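Local coordinates for protein regulator of nonsense transcripts 2 (Homo sapiens, PDB 4CEM) that acts as a factor of nonsense-mediated mRNA decay, contributing here the first of its three MIF4G domains, a helical module, at residues F244-H255 with L304-P312. Sequence-based numbering, arbitrary orientation.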
loop_
_atom_site.group_PDB
_atom_site.type_symbol
_atom_site.label_atom_id
_atom_site.label_comp_id
_atom_site.label_asym_id
_atom_site.label_seq_id
_atom_site.Cartn_x
_atom_site.Cartn_y
_atom_site.Cartn_z
ATOM N N PHE A 244 -2.181 -8.664 -13.248
ATOM C CA PHE A 244 -1.123 -8.408 -14.203
ATOM C C PHE A 244 -1.495 -8.919 -15.590
ATOM O O PHE A 244 -1.224 -8.255 -16.595
ATOM C CB PHE A 244 0.182 -9.059 -13.755
ATOM C CG PHE A 244 1.276 -8.929 -14.761
ATOM C CD1 PHE A 244 1.896 -7.708 -14.959
ATOM C CD2 PHE A 244 1.655 -10.011 -15.543
ATOM C CE1 PHE A 244 2.901 -7.568 -15.905
ATOM C CE2 PHE A 244 2.656 -9.878 -16.491
ATOM C CZ PHE A 244 3.282 -8.652 -16.674
ATOM N N THR A 245 -2.088 -10.108 -15.634
ATOM C CA THR A 245 -2.635 -10.661 -16.873
ATOM C C THR A 245 -3.637 -9.690 -17.521
ATOM O O THR A 245 -3.491 -9.292 -18.683
ATOM C CB THR A 245 -3.334 -11.997 -16.593
ATOM O OG1 THR A 245 -2.354 -12.962 -16.193
ATOM C CG2 THR A 245 -4.084 -12.490 -17.825
ATOM N N SER A 246 -4.645 -9.312 -16.745
ATOM C CA SER A 246 -5.625 -8.330 -17.172
ATOM C C SER A 246 -4.948 -7.061 -17.703
ATOM O O SER A 246 -5.328 -6.545 -18.748
ATOM C CB SER A 246 -6.570 -8.001 -16.009
ATOM O OG SER A 246 -7.053 -6.681 -16.107
ATOM N N LEU A 247 -3.939 -6.573 -16.990
ATOM C CA LEU A 247 -3.248 -5.336 -17.368
ATOM C C LEU A 247 -2.482 -5.478 -18.683
ATOM O O LEU A 247 -2.311 -4.503 -19.417
ATOM C CB LEU A 247 -2.286 -4.902 -16.255
ATOM C CG LEU A 247 -1.478 -3.621 -16.489
ATOM C CD1 LEU A 247 -2.389 -2.404 -16.546
ATOM C CD2 LEU A 247 -0.430 -3.459 -15.401
ATOM N N THR A 248 -2.012 -6.690 -18.967
ATOM C CA THR A 248 -1.232 -6.950 -20.172
ATOM C C THR A 248 -2.148 -7.090 -21.387
ATOM O O THR A 248 -1.784 -6.680 -22.490
ATOM C CB THR A 248 -0.299 -8.166 -19.981
ATOM O OG1 THR A 248 1.005 -7.692 -19.637
ATOM C CG2 THR A 248 -0.200 -9.016 -21.240
ATOM N N LYS A 249 -3.340 -7.647 -21.179
ATOM C CA LYS A 249 -4.412 -7.548 -22.176
ATOM C C LYS A 249 -4.642 -6.089 -22.573
ATOM O O LYS A 249 -4.583 -5.742 -23.749
ATOM C CB LYS A 249 -5.725 -8.142 -21.649
ATOM C CG LYS A 249 -6.054 -9.532 -22.172
ATOM C CD LYS A 249 -5.138 -10.611 -21.606
ATOM C CE LYS A 249 -5.744 -11.997 -21.790
ATOM N NZ LYS A 249 -4.795 -13.088 -21.431
ATOM N N HIS A 250 -4.887 -5.243 -21.577
ATOM C CA HIS A 250 -5.155 -3.820 -21.800
ATOM C C HIS A 250 -3.978 -3.104 -22.428
ATOM O O HIS A 250 -4.156 -2.069 -23.072
ATOM C CB HIS A 250 -5.588 -3.166 -20.480
ATOM C CG HIS A 250 -6.011 -1.710 -20.598
ATOM N ND1 HIS A 250 -6.741 -1.243 -21.626
ATOM C CD2 HIS A 250 -5.804 -0.626 -19.740
ATOM C CE1 HIS A 250 -6.970 0.077 -21.451
ATOM N NE2 HIS A 250 -6.397 0.449 -20.296
ATOM N N LEU A 251 -2.768 -3.645 -22.271
ATOM C CA LEU A 251 -1.588 -3.081 -22.936
ATOM C C LEU A 251 -1.532 -3.466 -24.417
ATOM O O LEU A 251 -1.162 -2.642 -25.261
ATOM C CB LEU A 251 -0.299 -3.529 -22.241
ATOM C CG LEU A 251 0.986 -2.856 -22.742
ATOM C CD1 LEU A 251 1.037 -1.404 -22.299
ATOM C CD2 LEU A 251 2.218 -3.605 -22.258
ATOM N N LYS A 252 -1.874 -4.720 -24.722
ATOM C CA LYS A 252 -1.893 -5.201 -26.106
ATOM C C LYS A 252 -2.970 -4.482 -26.903
ATOM O O LYS A 252 -2.675 -3.858 -27.920
ATOM C CB LYS A 252 -2.124 -6.716 -26.181
ATOM C CG LYS A 252 -0.921 -7.563 -25.794
ATOM C CD LYS A 252 -1.055 -8.980 -26.336
ATOM C CE LYS A 252 -0.236 -9.988 -25.539
ATOM N NZ LYS A 252 -0.937 -10.439 -24.304
ATOM N N ARG A 253 -4.213 -4.566 -26.436
ATOM C CA ARG A 253 -5.313 -3.835 -27.065
ATOM C C ARG A 253 -4.863 -2.431 -27.464
ATOM O O ARG A 253 -4.908 -2.070 -28.637
ATOM C CB ARG A 253 -6.532 -3.740 -26.139
ATOM C CG ARG A 253 -7.609 -4.787 -26.385
ATOM C CD ARG A 253 -9.004 -4.258 -26.066
ATOM N NE ARG A 253 -9.269 -4.134 -24.626
ATOM C CZ ARG A 253 -9.151 -3.019 -23.895
ATOM N NH1 ARG A 253 -8.751 -1.866 -24.433
ATOM N NH2 ARG A 253 -9.435 -3.056 -22.594
ATOM N N ASP A 254 -4.401 -1.660 -26.487
ATOM C CA ASP A 254 -4.002 -0.278 -26.729
ATOM C C ASP A 254 -2.772 -0.136 -27.632
ATOM O O ASP A 254 -2.541 0.939 -28.179
ATOM C CB ASP A 254 -3.775 0.458 -25.405
ATOM C CG ASP A 254 -5.049 0.602 -24.595
ATOM O OD1 ASP A 254 -5.934 -0.272 -24.722
ATOM O OD2 ASP A 254 -5.173 1.587 -23.837
ATOM N N HIS A 255 -1.982 -1.197 -27.790
ATOM C CA HIS A 255 -0.897 -1.185 -28.777
ATOM C C HIS A 255 -1.466 -1.259 -30.173
ATOM O O HIS A 255 -1.167 -0.409 -31.014
ATOM C CB HIS A 255 0.099 -2.321 -28.537
ATOM C CG HIS A 255 1.385 -2.185 -29.332
ATOM N ND1 HIS A 255 2.271 -1.113 -29.469
ATOM C CD2 HIS A 255 1.877 -3.182 -30.094
ATOM C CE1 HIS A 255 3.261 -1.510 -30.297
ATOM N NE2 HIS A 255 3.021 -2.775 -30.681
ATOM N N LEU A 304 6.525 -8.532 -9.955
ATOM C CA LEU A 304 6.035 -9.902 -10.032
ATOM C C LEU A 304 7.000 -10.864 -10.753
ATOM O O LEU A 304 6.702 -12.050 -10.870
ATOM C CB LEU A 304 4.662 -9.924 -10.700
ATOM C CG LEU A 304 3.608 -9.038 -10.035
ATOM C CD1 LEU A 304 2.273 -9.111 -10.766
ATOM C CD2 LEU A 304 3.441 -9.424 -8.576
ATOM N N ASP A 305 8.149 -10.357 -11.213
ATOM C CA ASP A 305 9.161 -11.148 -11.939
ATOM C C ASP A 305 8.624 -11.804 -13.223
ATOM O O ASP A 305 9.082 -12.876 -13.621
ATOM C CB ASP A 305 9.797 -12.203 -11.020
ATOM C CG ASP A 305 11.022 -12.896 -11.653
ATOM O OD1 ASP A 305 11.743 -12.258 -12.461
ATOM O OD2 ASP A 305 11.251 -14.088 -11.333
ATOM N N GLU A 306 7.672 -11.139 -13.876
ATOM C CA GLU A 306 7.088 -11.618 -15.124
ATOM C C GLU A 306 7.748 -10.929 -16.312
ATOM O O GLU A 306 8.238 -9.801 -16.192
ATOM C CB GLU A 306 5.581 -11.348 -15.133
ATOM C CG GLU A 306 4.793 -12.201 -14.151
ATOM C CD GLU A 306 4.732 -13.664 -14.552
ATOM O OE1 GLU A 306 5.193 -14.018 -15.658
ATOM O OE2 GLU A 306 4.210 -14.474 -13.761
ATOM N N ASN A 307 7.782 -11.614 -17.451
ATOM C CA ASN A 307 8.252 -10.997 -18.694
ATOM C C ASN A 307 7.144 -10.129 -19.282
ATOM O O ASN A 307 5.959 -10.363 -19.030
ATOM C CB ASN A 307 8.696 -12.053 -19.720
ATOM C CG ASN A 307 10.130 -12.513 -19.512
ATOM O OD1 ASN A 307 11.021 -11.707 -19.239
ATOM N ND2 ASN A 307 10.364 -13.816 -19.661
HETATM N N MSE A 308 7.537 -9.124 -20.058
HETATM C CA MSE A 308 6.575 -8.306 -20.788
HETATM C C MSE A 308 6.201 -9.020 -22.055
HETATM O O MSE A 308 7.060 -9.644 -22.684
HETATM C CB MSE A 308 7.197 -6.977 -21.188
HETATM C CG MSE A 308 6.158 -5.855 -21.237
HETATM SE SE MSE A 308 5.791 -5.220 -19.409
HETATM C CE MSE A 308 7.706 -4.963 -19.021
ATOM N N PRO A 309 4.919 -8.948 -22.460
ATOM C CA PRO A 309 4.606 -9.445 -23.797
ATOM C C PRO A 309 5.309 -8.605 -24.854
ATOM O O PRO A 309 5.672 -7.453 -24.589
ATOM C CB PRO A 309 3.089 -9.272 -23.892
ATOM C CG PRO A 309 2.772 -8.212 -22.893
ATOM C CD PRO A 309 3.704 -8.498 -21.760
ATOM N N ASP A 310 5.494 -9.179 -26.037
ATOM C CA ASP A 310 6.294 -8.527 -27.068
ATOM C C ASP A 310 5.438 -7.591 -27.920
ATOM O O ASP A 310 4.336 -7.953 -28.335
ATOM C CB ASP A 310 7.005 -9.569 -27.939
ATOM C CG ASP A 310 8.418 -9.157 -28.294
ATOM O OD1 ASP A 310 8.668 -7.939 -28.435
ATOM O OD2 ASP A 310 9.282 -10.047 -28.417
ATOM N N LEU A 311 5.963 -6.393 -28.176
ATOM C CA LEU A 311 5.222 -5.330 -28.856
ATOM C C LEU A 311 5.904 -4.972 -30.187
ATOM O O LEU A 311 6.854 -4.184 -30.198
ATOM C CB LEU A 311 5.143 -4.104 -27.944
ATOM C CG LEU A 311 4.573 -4.361 -26.542
ATOM C CD1 LEU A 311 4.800 -3.162 -25.633
ATOM C CD2 LEU A 311 3.096 -4.718 -26.612
ATOM N N PRO A 312 5.412 -5.544 -31.311
ATOM C CA PRO A 312 6.059 -5.485 -32.633
ATOM C C PRO A 312 6.913 -4.240 -32.911
ATOM O O PRO A 312 6.405 -3.117 -32.911
ATOM C CB PRO A 312 4.867 -5.553 -33.593
ATOM C CG PRO A 312 3.865 -6.395 -32.871
ATOM C CD PRO A 312 4.120 -6.259 -31.389
#
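The side chain of Phe244 reaches out from its helix and meets Leu304 with its CB and Glu306 with its ring. Its CG lies anti to the backbone N (chi1 175°), which swings the ring out toward 304-312. Phe244 CB touches Leu304 CD1 at 3.6 Å, and these two side chains run past each other in opposite directions. Farther out, Phe244 CE2 lies 3.5 Å from Glu306 CB. The Glu306 chain bends at chi2, and its carboxylate plane is turned 20° from the ring. The carbonyl O of Asn307 sits at the ring edge, 4.0 Å from Phe244 CZ.

One turn along, the methyl CG2 of Thr248 points at the ring of Pro309, 3.5 Å from Pro309 CG. Lys252 passes the same proline obliquely through its methylene CE. Next, Leu251 CD2 makes a looser apolar contact with Leu311 CD1 at 4.3 Å.

At the far end, Leu311 CB lies over one face of the His255 imidazole, a CH-pi contact. Leu311 CB is 4.0 Å from the centroid of the His255 ring and offset toward the rim. Pro312 CD lies 3.7 Å from His255 NE2. No hydrogen bond joins the two segments; the contact is made of van der Waals and CH-pi contacts, mostly between side chains.

The 304-312 segment leaves helix 283-303 through a Schellman motif at Asp305, whose carboxylate pairs with Arg209 and Lys212. It then runs in extended form along helix 230-259. Helix 283-303 takes part as well: Phe244 touches its Ala301, and Leu311 its Leu294. The extended segment 304-312 thus packs against both of these helices within the MIF4G domain.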